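433aa long hypothetical phosphoribosylglycinamide formyl transferase (Pyrococcus horikoshii, PDB 2DWC) is a PurT-like member of the ATP-grasp family that binds adenosine-5'-diphosphate, its precise role being unestablished. Local coordinates at residues I22-S27 with E33-A38; P55-Q58 with Y64-N67; D72-V77 with L95-E100; T299-L304 with S312-H317; A371-F376 with E405-M410. All blocks are in the same frame, centred on the assembly; numbering follows the deposited sequence.

Contact 1 (I22-S27 with E33-A38); sequences ILLLGS and EIAIEA
Ile34 of the helix is the first residue of 33-38 to meet strand 22-25, and its CG2 methyl serves two partners at once. Ile22 CD1 lies 3.9 Å from Ile34 CG2, and Leu24 CD2 lies 4.0 Å from the same Ile34 CG2, each side chain meeting the isoleucine at a slant. A beta-branched residue suits this place because one short branch can fill the notch between two strand side chains. Ala35 follows, and its CB rests 4.1 Å from Leu24 CD1, so the two methyls of Leu24 are shared between consecutive helix residues. One turn on from Ile34, Ala38 turns its CB to Ile22 CD1 at 3.9 Å. Ile22 reaches this far because CG1 stands between the backbone N and the carbonyl carbon (chi1 59°) and the chain then extends to CD1. The small alanines let a helix running nearly antiparallel to the strand, at 169°, pack 10.3 Å from its axis. Everything touching here is buried and apolar. Strand 21-25, helix 29-40 and strand 44-49 form a beta-alpha-beta unit of a Rossmann-like domain; Ile22 and Leu24 bond through their backbones to strand 44-49, while helix 313-322 packs against Glu33, Glu37 and Ala38.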
# COMPACT_ATOMS: atom_id res chain seq x y z
N ILE B 22 -12.66 1.41 12.33
CA ILE B 22 -11.91 2.53 12.90
C ILE B 22 -12.58 3.82 12.46
O ILE B 22 -13.19 3.85 11.39
CB ILE B 22 -10.44 2.56 12.43
CG1 ILE B 22 -10.35 2.67 10.88
CG2 ILE B 22 -9.73 1.29 12.98
CD1 ILE B 22 -8.87 2.80 10.41
N LEU B 23 -12.46 4.87 13.29
CA LEU B 23 -13.05 6.16 12.99
C LEU B 23 -11.86 7.14 12.95
O LEU B 23 -11.23 7.39 13.98
CB LEU B 23 -14.05 6.57 14.10
CG LEU B 23 -14.73 7.91 13.84
CD1 LEU B 23 -15.63 7.84 12.59
CD2 LEU B 23 -15.55 8.28 15.08
N LEU B 24 -11.57 7.64 11.75
CA LEU B 24 -10.47 8.59 11.57
C LEU B 24 -10.97 10.02 11.79
O LEU B 24 -11.87 10.45 11.07
CB LEU B 24 -9.91 8.48 10.14
CG LEU B 24 -9.30 7.09 9.84
CD1 LEU B 24 -8.90 7.05 8.37
CD2 LEU B 24 -8.02 6.87 10.69
N LEU B 25 -10.47 10.74 12.80
CA LEU B 25 -10.88 12.15 13.00
C LEU B 25 -9.76 12.96 12.35
O LEU B 25 -8.72 13.24 12.97
CB LEU B 25 -11.06 12.45 14.48
CG LEU B 25 -12.15 11.57 15.13
CD1 LEU B 25 -12.36 12.09 16.61
CD2 LEU B 25 -13.53 11.61 14.37
N GLY B 26 -9.99 13.36 11.08
CA GLY B 26 -8.93 14.01 10.32
C GLY B 26 -8.65 13.03 9.20
O GLY B 26 -8.28 11.87 9.45
N SER B 27 -8.84 13.48 7.95
CA SER B 27 -8.71 12.58 6.81
C SER B 27 -7.67 13.01 5.81
O SER B 27 -7.86 12.87 4.61
CB SER B 27 -10.09 12.46 6.12
OG SER B 27 -11.06 11.95 7.06
N GLU B 33 -3.24 6.76 4.48
CA GLU B 33 -2.43 5.55 4.57
C GLU B 33 -2.88 4.60 5.70
O GLU B 33 -2.80 3.36 5.55
CB GLU B 33 -0.92 5.92 4.67
CG GLU B 33 -0.37 6.35 3.29
CD GLU B 33 -0.21 5.18 2.28
OE1 GLU B 33 -0.06 5.47 1.06
OE2 GLU B 33 -0.19 3.97 2.70
N ILE B 34 -3.43 5.14 6.80
CA ILE B 34 -3.98 4.24 7.83
C ILE B 34 -5.21 3.54 7.20
O ILE B 34 -5.44 2.34 7.37
CB ILE B 34 -4.44 5.02 9.08
CG1 ILE B 34 -3.22 5.66 9.76
CG2 ILE B 34 -5.19 4.09 10.07
CD1 ILE B 34 -3.62 6.67 10.84
N ALA B 35 -6.00 4.29 6.43
CA ALA B 35 -7.17 3.68 5.82
C ALA B 35 -6.77 2.58 4.84
O ALA B 35 -7.47 1.56 4.72
CB ALA B 35 -8.02 4.78 5.09
N ILE B 36 -5.70 2.81 4.10
CA ILE B 36 -5.24 1.80 3.13
C ILE B 36 -4.80 0.52 3.86
O ILE B 36 -5.13 -0.59 3.43
CB ILE B 36 -4.09 2.40 2.25
CG1 ILE B 36 -4.72 3.31 1.20
CG2 ILE B 36 -3.36 1.29 1.48
CD1 ILE B 36 -3.69 4.14 0.45
N GLU B 37 -4.06 0.64 4.96
CA GLU B 37 -3.71 -0.63 5.66
C GLU B 37 -4.95 -1.30 6.24
O GLU B 37 -5.10 -2.54 6.21
CB GLU B 37 -2.72 -0.36 6.77
CG GLU B 37 -2.30 -1.68 7.48
CD GLU B 37 -1.56 -2.68 6.56
OE1 GLU B 37 -0.95 -2.29 5.51
OE2 GLU B 37 -1.56 -3.87 6.94
N ALA B 38 -5.87 -0.48 6.74
CA ALA B 38 -7.12 -1.07 7.29
C ALA B 38 -7.84 -1.84 6.18
O ALA B 38 -8.28 -2.97 6.35
CB ALA B 38 -8.02 0.04 7.84

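Contact 2 (P55-Q58 with Y64-N67); sequences PAMQ and YVGN
Met57 and Val65 cross at about a right angle, the long thioether of the first ending against one branch of the second. The contact is made by a single methyl: Met57 CE lies 4.0 Å from Val65 CG2 and 3.5 Å from Tyr64 O. Met57 gets there by stretching out. Its CG stands beside the backbone N, opposite the carbonyl carbon, and beyond it the chain is fully extended (chi2 176°, chi3 -172°), which carries CE from the helical turn across to the strand. An unbranched, flexible side chain suits this span, since the nearest CA atoms, those of Met57 and Tyr64, are 8.5 Å apart. In Val65 the branch that touches, CG2, lies beside the backbone N and opposite the carbonyl carbon (chi1, which places CG1, is 177°), and the beta-branched shape is well suited to an extended strand.

Tyr64 takes part through its carbonyl, while its CB points away from 55-58. The ring goes to helix 71-81, where it packs on Phe73 and Val77, and its hydroxyl is hydrogen-bonded to Glu81. Segments 55-58 and 64-67 belong to the beta-alpha-beta unit of strand 44-49, helix 55-59 and strand 62-65, the last being an edge strand of the four-stranded parallel sheet. Met57 also covers Ala47 and Asp49 of the neighbouring strand.

The methyl beside sulfur thus rests on a carbonyl oxygen as well as on Val65, without any hydrogen bond between the segments. With 91 Å² buried, this is a small, mostly apolar contact in which Met57 is buried and its outer partner, Val65, is exposed.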
# COMPACT_ATOMS: atom_id res chain seq x y z
N PRO B 55 -8.50 13.16 1.42
CA PRO B 55 -7.76 11.96 1.03
C PRO B 55 -8.22 10.64 1.63
O PRO B 55 -8.48 9.68 0.88
CB PRO B 55 -6.31 12.32 1.39
CG PRO B 55 -6.26 13.83 1.11
CD PRO B 55 -7.62 14.30 1.72
N ALA B 56 -8.36 10.58 2.96
CA ALA B 56 -8.78 9.31 3.58
C ALA B 56 -10.23 8.94 3.28
O ALA B 56 -10.59 7.76 3.26
CB ALA B 56 -8.56 9.37 5.09
N MET B 57 -11.08 9.95 3.05
CA MET B 57 -12.48 9.69 2.73
C MET B 57 -12.58 8.94 1.38
O MET B 57 -13.48 8.13 1.20
CB MET B 57 -13.26 11.01 2.61
CG MET B 57 -13.49 11.66 3.97
SD MET B 57 -14.31 13.24 3.68
CE MET B 57 -14.24 13.89 5.41
N GLN B 58 -11.65 9.20 0.46
CA GLN B 58 -11.73 8.56 -0.87
C GLN B 58 -11.49 7.05 -0.79
O GLN B 58 -12.07 6.27 -1.55
CB GLN B 58 -10.71 9.22 -1.83
CG GLN B 58 -11.16 10.69 -2.17
CD GLN B 58 -10.18 11.37 -3.08
OE1 GLN B 58 -9.67 10.75 -4.00
NE2 GLN B 58 -9.90 12.64 -2.82
N TYR B 64 -17.97 11.29 7.05
CA TYR B 64 -18.84 12.30 7.66
C TYR B 64 -18.06 13.61 7.54
O TYR B 64 -16.86 13.61 7.68
CB TYR B 64 -19.10 12.05 9.14
CG TYR B 64 -19.99 10.86 9.42
CD1 TYR B 64 -19.48 9.57 9.46
CD2 TYR B 64 -21.37 11.05 9.69
CE1 TYR B 64 -20.30 8.47 9.77
CE2 TYR B 64 -22.19 9.97 10.01
CZ TYR B 64 -21.66 8.69 10.06
OH TYR B 64 -22.49 7.68 10.44
N VAL B 65 -18.76 14.71 7.25
CA VAL B 65 -18.12 16.02 7.09
C VAL B 65 -18.73 16.97 8.08
O VAL B 65 -19.95 17.12 8.17
CB VAL B 65 -18.37 16.58 5.63
CG1 VAL B 65 -17.75 18.00 5.48
CG2 VAL B 65 -17.77 15.64 4.58
N GLY B 66 -17.88 17.64 8.85
CA GLY B 66 -18.41 18.57 9.83
C GLY B 66 -17.27 19.23 10.59
O GLY B 66 -16.10 18.93 10.33
N ASN B 67 -17.64 20.13 11.49
CA ASN B 67 -16.72 20.92 12.30
C ASN B 67 -16.24 20.00 13.46
O ASN B 67 -17.00 19.66 14.37
CB ASN B 67 -17.50 22.11 12.84
CG ASN B 67 -16.69 22.93 13.84
OD1 ASN B 67 -15.47 22.76 13.98
ND2 ASN B 67 -17.38 23.83 14.54

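Contact 3 (D72-V77 with L95-E100); sequences DFLWSV and LDALFE
Trp75 and Glu100 supply the polar, partly exposed side of this helix pair, and Leu74 and Ala97 its buried side. On the buried side Leu74 CD1 lies 4.1 Å from Ala97 CB. The CA atoms of Leu74 and Ala97 are 7.1 Å apart, and alanine's small side chain suits so close an approach. The partly exposed half adds a directed bond to substantial indole packing over Glu100, whose O lies 3.8 Å from Trp75 CZ2. Trp75 NE1 donates to Glu100 OE1 at 2.8 Å, with an N-H...O angle of 153°. The carboxylate oxygen sits at the indole edge, close to the ring plane, and is met on its anti side, the two planes being 34° apart. Glu100 brings its carboxylate to the indole N-H with a chain extended beyond CG (chi2 -179°). Tryptophan suits this place because it combines a broad apolar surface with one N-H donor. The other carboxylate oxygen, Glu100 OE2, forms a salt bridge with Lys71. Phe101 meets the indole edge-to-face. Leu74 and Leu98 continue inward to Leu25, placing helices 71-81 and 95-103 against the parallel sheet, as in the alpha/beta layering of a Rossmann-type, preATP-grasp domain.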
# COMPACT_ATOMS: atom_id res chain seq x y z
N ASP B 72 -20.90 18.04 19.69
CA ASP B 72 -22.17 17.37 19.34
C ASP B 72 -22.05 16.61 17.99
O ASP B 72 -22.67 15.53 17.83
CB ASP B 72 -23.30 18.39 19.10
CG ASP B 72 -23.94 18.94 20.35
OD1 ASP B 72 -23.53 18.60 21.49
OD2 ASP B 72 -24.91 19.75 20.14
N PHE B 73 -21.36 17.23 17.04
CA PHE B 73 -21.15 16.60 15.73
C PHE B 73 -20.39 15.29 15.93
O PHE B 73 -20.80 14.22 15.45
CB PHE B 73 -20.38 17.54 14.78
CG PHE B 73 -19.79 16.83 13.59
CD1 PHE B 73 -20.61 16.10 12.74
CD2 PHE B 73 -18.43 16.88 13.33
CE1 PHE B 73 -20.06 15.42 11.62
CE2 PHE B 73 -17.86 16.22 12.24
CZ PHE B 73 -18.69 15.47 11.36
N LEU B 74 -19.27 15.37 16.65
CA LEU B 74 -18.46 14.18 16.88
C LEU B 74 -19.24 13.12 17.65
O LEU B 74 -19.13 11.92 17.34
CB LEU B 74 -17.15 14.55 17.62
CG LEU B 74 -16.23 15.53 16.85
CD1 LEU B 74 -14.97 15.79 17.70
CD2 LEU B 74 -15.84 14.94 15.48
N TRP B 75 -20.02 13.51 18.65
CA TRP B 75 -20.78 12.49 19.37
C TRP B 75 -21.81 11.79 18.46
O TRP B 75 -22.10 10.61 18.58
CB TRP B 75 -21.51 13.13 20.57
CG TRP B 75 -20.86 12.79 21.89
CD1 TRP B 75 -20.33 13.68 22.79
CD2 TRP B 75 -20.69 11.48 22.46
NE1 TRP B 75 -19.86 12.99 23.91
CE2 TRP B 75 -20.06 11.65 23.72
CE3 TRP B 75 -21.01 10.19 22.03
CZ2 TRP B 75 -19.75 10.56 24.54
CZ3 TRP B 75 -20.70 9.10 22.86
CH2 TRP B 75 -20.07 9.30 24.10
N SER B 76 -22.40 12.56 17.56
CA SER B 76 -23.40 11.97 16.68
C SER B 76 -22.72 10.89 15.84
O SER B 76 -23.23 9.78 15.66
CB SER B 76 -24.02 13.07 15.77
OG SER B 76 -24.97 12.48 14.90
N VAL B 77 -21.54 11.19 15.35
CA VAL B 77 -20.83 10.20 14.56
C VAL B 77 -20.43 8.98 15.41
O VAL B 77 -20.62 7.83 15.01
CB VAL B 77 -19.54 10.82 13.95
CG1 VAL B 77 -18.79 9.73 13.14
CG2 VAL B 77 -19.93 12.00 13.01
N LEU B 95 -11.42 18.66 22.41
CA LEU B 95 -10.81 17.79 23.43
C LEU B 95 -11.79 17.24 24.46
O LEU B 95 -11.66 16.09 24.89
CB LEU B 95 -9.65 18.54 24.12
CG LEU B 95 -8.59 19.15 23.21
CD1 LEU B 95 -7.66 20.04 24.08
CD2 LEU B 95 -7.79 18.05 22.46
N ASP B 96 -12.78 18.03 24.88
CA ASP B 96 -13.77 17.49 25.80
C ASP B 96 -14.46 16.26 25.17
O ASP B 96 -14.80 15.31 25.85
CB ASP B 96 -14.88 18.53 26.10
CG ASP B 96 -14.43 19.60 27.09
OD1 ASP B 96 -13.32 19.49 27.64
OD2 ASP B 96 -15.19 20.56 27.30
N ALA B 97 -14.69 16.30 23.87
CA ALA B 97 -15.35 15.17 23.24
C ALA B 97 -14.53 13.90 23.42
O ALA B 97 -15.07 12.84 23.74
CB ALA B 97 -15.58 15.43 21.71
N LEU B 98 -13.23 14.00 23.14
CA LEU B 98 -12.37 12.82 23.28
C LEU B 98 -12.44 12.26 24.71
O LEU B 98 -12.53 11.04 24.90
CB LEU B 98 -10.91 13.18 22.89
CG LEU B 98 -10.70 13.65 21.44
CD1 LEU B 98 -9.16 13.91 21.22
CD2 LEU B 98 -11.22 12.59 20.45
N PHE B 99 -12.43 13.13 25.72
CA PHE B 99 -12.47 12.60 27.09
C PHE B 99 -13.82 11.96 27.35
O PHE B 99 -13.89 10.95 28.05
CB PHE B 99 -12.26 13.72 28.15
CG PHE B 99 -10.82 14.18 28.29
CD1 PHE B 99 -10.39 15.39 27.76
CD2 PHE B 99 -9.90 13.40 29.00
CE1 PHE B 99 -9.09 15.82 27.93
CE2 PHE B 99 -8.58 13.82 29.18
CZ PHE B 99 -8.17 15.03 28.66
N GLU B 100 -14.89 12.53 26.78
CA GLU B 100 -16.22 11.95 27.02
C GLU B 100 -16.37 10.58 26.34
O GLU B 100 -16.97 9.66 26.91
CB GLU B 100 -17.29 12.90 26.50
CG GLU B 100 -17.42 14.13 27.39
CD GLU B 100 -18.48 15.10 26.94
OE1 GLU B 100 -19.35 14.72 26.11
OE2 GLU B 100 -18.44 16.25 27.45

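Contact 4 (T299-L304 with S312-H317); sequences TGMVTL and SEFALH
The Phe314 ring has Glu313 CG over the centre of one face, 3.7 Å above its plane, and receives side chains from 299-304 at its edge. There Met301 CG approaches CZ of Phe314 at 3.7 Å, and Leu304 CD2 lies 3.7 Å from Phe314 CD2. Both side chains meet the phenylalanine obliquely, and a flat ring suits this place because a methylene can lie on its face while its edge takes two aliphatic chains.

The other flat group, the Glu313 carboxylate, lies against the Gly300 backbone: Glu313 OE1 is 3.1 Å from Gly300 C, a close approach but not a hydrogen bond. Gly300, with no side chain, lets the carboxylate lie directly on its backbone. Glu313 folds toward it because CG stands between the backbone N and the carbonyl carbon (chi1 56°), after which the chain extends. OE2 finds its partner in His297 N, just ahead of the segment.

Thr303 is the polar link. Its OG1 accepts from Glu313 N at 2.8 Å, with an angle of 160°, and donates to Gly300 O at 2.7 Å; that carbonyl also accepts from Thr303 N. Threonine suits this place because its hydroxyl can both give and receive, and a chi1 of 64° sets OG1 where it reaches both Gly300 O and Glu313 N. Ser312 is the N-cap of helix 313-322.

At the helix start, then, Thr303 OG1 takes the N-H of Glu313 in a good bond, and Ser312 OG caps the next two, of Phe314 and Ala315, only weakly. In this buried setting the aromatic edge adds apolar packing, joining the turn at 299-304 to the helix.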
# COMPACT_ATOMS: atom_id res chain seq x y z
N THR B 299 6.82 13.36 9.03
CA THR B 299 8.20 12.97 8.71
C THR B 299 8.28 11.46 8.57
O THR B 299 9.13 10.94 7.84
CB THR B 299 9.15 13.43 9.82
OG1 THR B 299 8.76 12.81 11.05
CG2 THR B 299 9.06 14.99 9.97
N GLY B 300 7.37 10.77 9.25
CA GLY B 300 7.32 9.32 9.20
C GLY B 300 6.84 8.74 7.88
O GLY B 300 6.84 7.54 7.72
N MET B 301 6.43 9.58 6.92
CA MET B 301 6.01 9.03 5.63
C MET B 301 7.16 8.30 4.96
O MET B 301 6.94 7.46 4.12
CB MET B 301 5.43 10.11 4.70
CG MET B 301 3.94 10.43 5.04
SD MET B 301 3.22 11.56 3.81
CE MET B 301 3.74 13.16 4.41
N VAL B 302 8.39 8.61 5.35
CA VAL B 302 9.51 7.85 4.76
C VAL B 302 9.35 6.33 4.97
O VAL B 302 9.78 5.52 4.13
CB VAL B 302 10.85 8.34 5.36
CG1 VAL B 302 10.92 8.06 6.86
CG2 VAL B 302 12.02 7.62 4.62
N THR B 303 8.68 5.93 6.06
CA THR B 303 8.50 4.50 6.33
C THR B 303 7.61 3.76 5.32
O THR B 303 7.56 2.53 5.31
CB THR B 303 8.01 4.24 7.77
OG1 THR B 303 6.71 4.81 7.95
CG2 THR B 303 9.02 4.84 8.78
N LEU B 304 6.95 4.53 4.44
CA LEU B 304 6.18 3.93 3.35
C LEU B 304 7.20 3.22 2.44
O LEU B 304 6.86 2.30 1.70
CB LEU B 304 5.51 5.04 2.54
CG LEU B 304 4.37 5.69 3.32
CD1 LEU B 304 3.82 6.89 2.50
CD2 LEU B 304 3.24 4.65 3.56
N SER B 312 4.65 0.29 7.62
CA SER B 312 4.95 1.73 7.69
C SER B 312 4.40 2.21 9.04
O SER B 312 3.71 1.47 9.74
CB SER B 312 4.16 2.51 6.61
OG SER B 312 2.76 2.44 6.95
N GLU B 313 4.69 3.47 9.39
CA GLU B 313 4.18 3.97 10.67
C GLU B 313 2.65 3.88 10.72
O GLU B 313 2.08 3.80 11.79
CB GLU B 313 4.62 5.45 10.93
CG GLU B 313 4.20 6.44 9.82
CD GLU B 313 4.28 7.90 10.29
OE1 GLU B 313 4.15 8.80 9.41
OE2 GLU B 313 4.42 8.15 11.52
N PHE B 314 2.00 3.95 9.55
CA PHE B 314 0.53 3.90 9.53
C PHE B 314 -0.01 2.53 9.88
O PHE B 314 -1.01 2.42 10.62
CB PHE B 314 0.07 4.36 8.14
CG PHE B 314 0.69 5.65 7.76
CD1 PHE B 314 0.40 6.81 8.47
CD2 PHE B 314 1.67 5.69 6.75
CE1 PHE B 314 1.06 8.01 8.20
CE2 PHE B 314 2.34 6.88 6.46
CZ PHE B 314 2.05 8.05 7.19
N ALA B 315 0.64 1.50 9.35
CA ALA B 315 0.26 0.14 9.62
C ALA B 315 0.68 -0.22 11.06
O ALA B 315 -0.01 -0.99 11.72
CB ALA B 315 0.95 -0.83 8.61
N LEU B 316 1.79 0.35 11.53
CA LEU B 316 2.23 0.06 12.93
C LEU B 316 1.18 0.65 13.86
O LEU B 316 0.79 0.02 14.83
CB LEU B 316 3.58 0.70 13.23
CG LEU B 316 4.74 -0.03 12.54
CD1 LEU B 316 6.02 0.79 12.66
CD2 LEU B 316 4.92 -1.44 13.17
N HIS B 317 0.74 1.87 13.56
CA HIS B 317 -0.29 2.51 14.40
C HIS B 317 -1.56 1.69 14.38
O HIS B 317 -2.16 1.43 15.41
CB HIS B 317 -0.60 3.91 13.84
CG HIS B 317 -1.37 4.80 14.76
ND1 HIS B 317 -0.99 5.05 16.06
CD2 HIS B 317 -2.47 5.56 14.53
CE1 HIS B 317 -1.81 5.94 16.60
NE2 HIS B 317 -2.73 6.26 15.69

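Contact 5 (A371-F376 with E405-M410); sequences ATVRLF and EMVAHM
A chi1 of 172° turns the two methyls of Val407 so that CG1, opposite the backbone N, meets Val373 and CG2, opposite the carbonyl carbon, meets Ala371. Val373 answers with CG1 turned opposite its own carbonyl carbon (chi1 -61°), and Val373 CG1 comes to 3.8 Å from Val407 CG1. Ala371 needs no torsion; its CB lies 3.9 Å from Val407 CG2. Ala371 and Val373 are two apart on strand 371-375, hence on the same face, and Val407 straddles them. A branched valine suits the helix position for this reason, and the small alanine suits the shortest CA-CA separation, 7.7 Å between Ala371 and Val407.

Between them Thr372 points its CB away. Arg374 also faces the other side, where its NH1 donates to Val373 O at 3.0 Å, from above the carbonyl plane; its guanidinium is salt-bridged to Glu37 of the second subunit. Val373 and Leu375 also pack on Leu41 of that subunit.

The helix crosses the strand at -51°, with 9.1 Å between their axes, and every touching residue is buried. Beside it, strand 386-393 pairs antiparallel with 371-375 and lends Ala390 to Val407, Val368 also touches Val407, and strand 343-349 meets helix 397-409 through His346.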
# COMPACT_ATOMS: atom_id res chain seq x y z
N ALA B 371 12.46 5.26 -7.15
CA ALA B 371 11.69 6.35 -6.56
C ALA B 371 10.29 6.27 -7.14
O ALA B 371 10.03 5.56 -8.12
CB ALA B 371 12.29 7.68 -6.92
N THR B 372 9.37 6.97 -6.51
CA THR B 372 8.02 7.07 -7.06
C THR B 372 7.36 8.26 -6.39
O THR B 372 8.02 8.97 -5.65
CB THR B 372 7.17 5.77 -6.89
OG1 THR B 372 5.98 5.91 -7.71
CG2 THR B 372 6.77 5.54 -5.43
N VAL B 373 6.09 8.52 -6.70
CA VAL B 373 5.43 9.62 -6.02
C VAL B 373 4.08 9.14 -5.49
O VAL B 373 3.53 8.12 -5.94
CB VAL B 373 5.13 10.85 -6.97
CG1 VAL B 373 6.47 11.42 -7.55
CG2 VAL B 373 4.20 10.41 -8.07
N ARG B 374 3.57 9.86 -4.50
CA ARG B 374 2.21 9.60 -3.98
C ARG B 374 1.55 10.96 -4.06
O ARG B 374 2.14 11.97 -3.59
CB ARG B 374 2.21 9.06 -2.54
CG ARG B 374 2.12 7.52 -2.50
CD ARG B 374 3.43 6.82 -2.60
NE ARG B 374 3.24 5.36 -2.66
CZ ARG B 374 2.93 4.71 -3.79
NH1 ARG B 374 2.80 5.39 -4.94
NH2 ARG B 374 2.72 3.39 -3.79
N LEU B 375 0.35 11.01 -4.67
CA LEU B 375 -0.37 12.28 -4.85
C LEU B 375 -1.60 12.04 -3.99
O LEU B 375 -2.32 11.05 -4.18
CB LEU B 375 -0.70 12.45 -6.34
CG LEU B 375 0.57 12.51 -7.23
CD1 LEU B 375 0.16 12.61 -8.73
CD2 LEU B 375 1.39 13.80 -6.86
N PHE B 376 -1.89 13.01 -3.12
CA PHE B 376 -2.87 12.76 -2.07
C PHE B 376 -4.31 12.82 -2.43
O PHE B 376 -5.14 12.35 -1.65
CB PHE B 376 -2.61 13.66 -0.85
CG PHE B 376 -1.17 13.58 -0.31
CD1 PHE B 376 -0.45 12.39 -0.35
CD2 PHE B 376 -0.59 14.72 0.28
CE1 PHE B 376 0.85 12.31 0.20
CE2 PHE B 376 0.69 14.64 0.83
CZ PHE B 376 1.40 13.45 0.79
N GLU B 405 14.49 14.56 -3.45
CA GLU B 405 14.45 15.98 -3.76
C GLU B 405 14.40 16.24 -5.27
O GLU B 405 13.61 17.08 -5.75
CB GLU B 405 15.68 16.69 -3.18
CG GLU B 405 15.68 18.17 -3.41
CD GLU B 405 16.94 18.81 -2.84
OE1 GLU B 405 18.01 18.16 -2.87
OE2 GLU B 405 16.85 19.96 -2.36
N MET B 406 15.24 15.53 -6.04
CA MET B 406 15.26 15.72 -7.47
C MET B 406 13.91 15.36 -8.11
O MET B 406 13.43 16.09 -8.96
CB MET B 406 16.39 14.89 -8.09
CG MET B 406 16.33 14.81 -9.59
SD MET B 406 17.70 13.85 -10.29
CE MET B 406 17.15 12.08 -10.06
N VAL B 407 13.32 14.24 -7.70
CA VAL B 407 12.01 13.83 -8.23
C VAL B 407 10.93 14.87 -7.89
O VAL B 407 10.13 15.27 -8.75
CB VAL B 407 11.61 12.42 -7.67
CG1 VAL B 407 10.13 12.07 -8.06
CG2 VAL B 407 12.54 11.35 -8.27
N ALA B 408 10.90 15.35 -6.65
CA ALA B 408 9.90 16.35 -6.30
C ALA B 408 10.06 17.60 -7.15
O ALA B 408 9.07 18.18 -7.60
CB ALA B 408 9.99 16.72 -4.82
N HIS B 409 11.30 18.04 -7.34
CA HIS B 409 11.55 19.24 -8.12
C HIS B 409 11.24 19.13 -9.62
O HIS B 409 11.18 20.14 -10.30
CB HIS B 409 12.99 19.73 -7.88
CG HIS B 409 13.19 20.30 -6.52
ND1 HIS B 409 14.45 20.59 -6.01
CD2 HIS B 409 12.31 20.66 -5.55
CE1 HIS B 409 14.32 21.10 -4.79
NE2 HIS B 409 13.04 21.15 -4.49
N MET B 410 11.05 17.91 -10.13
CA MET B 410 10.70 17.70 -11.52
C MET B 410 9.20 17.88 -11.76
O MET B 410 8.74 17.93 -12.91
CB MET B 410 11.09 16.28 -11.94
CG MET B 410 12.60 16.08 -12.06
SD MET B 410 12.95 14.36 -12.50
CE MET B 410 14.70 14.35 -12.79

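From the N terminus, contacts 1, 2 and 3 follow in series within the preATP-grasp domain, each closing its own loop before the next opens. Contact 1 closes a strand-to-helix turn, contact 2 the next one from helix to strand, and contact 3 joins two helices across a longer piece of chain that holds strand 85-88. Ser27 and Ala56 join contacts 1 and 2, while Phe73 packs against the end of strand 62-65 to join 2 and 3. Contact 4 closes a short loop in the ATP-grasp domain, Phe314 reaching Glu33 of contact 1. Contact 5 spans chain that includes strand 386-393; Phe376 touches Met301 of contact 4 and Pro55 of contact 2. None nests or crosses.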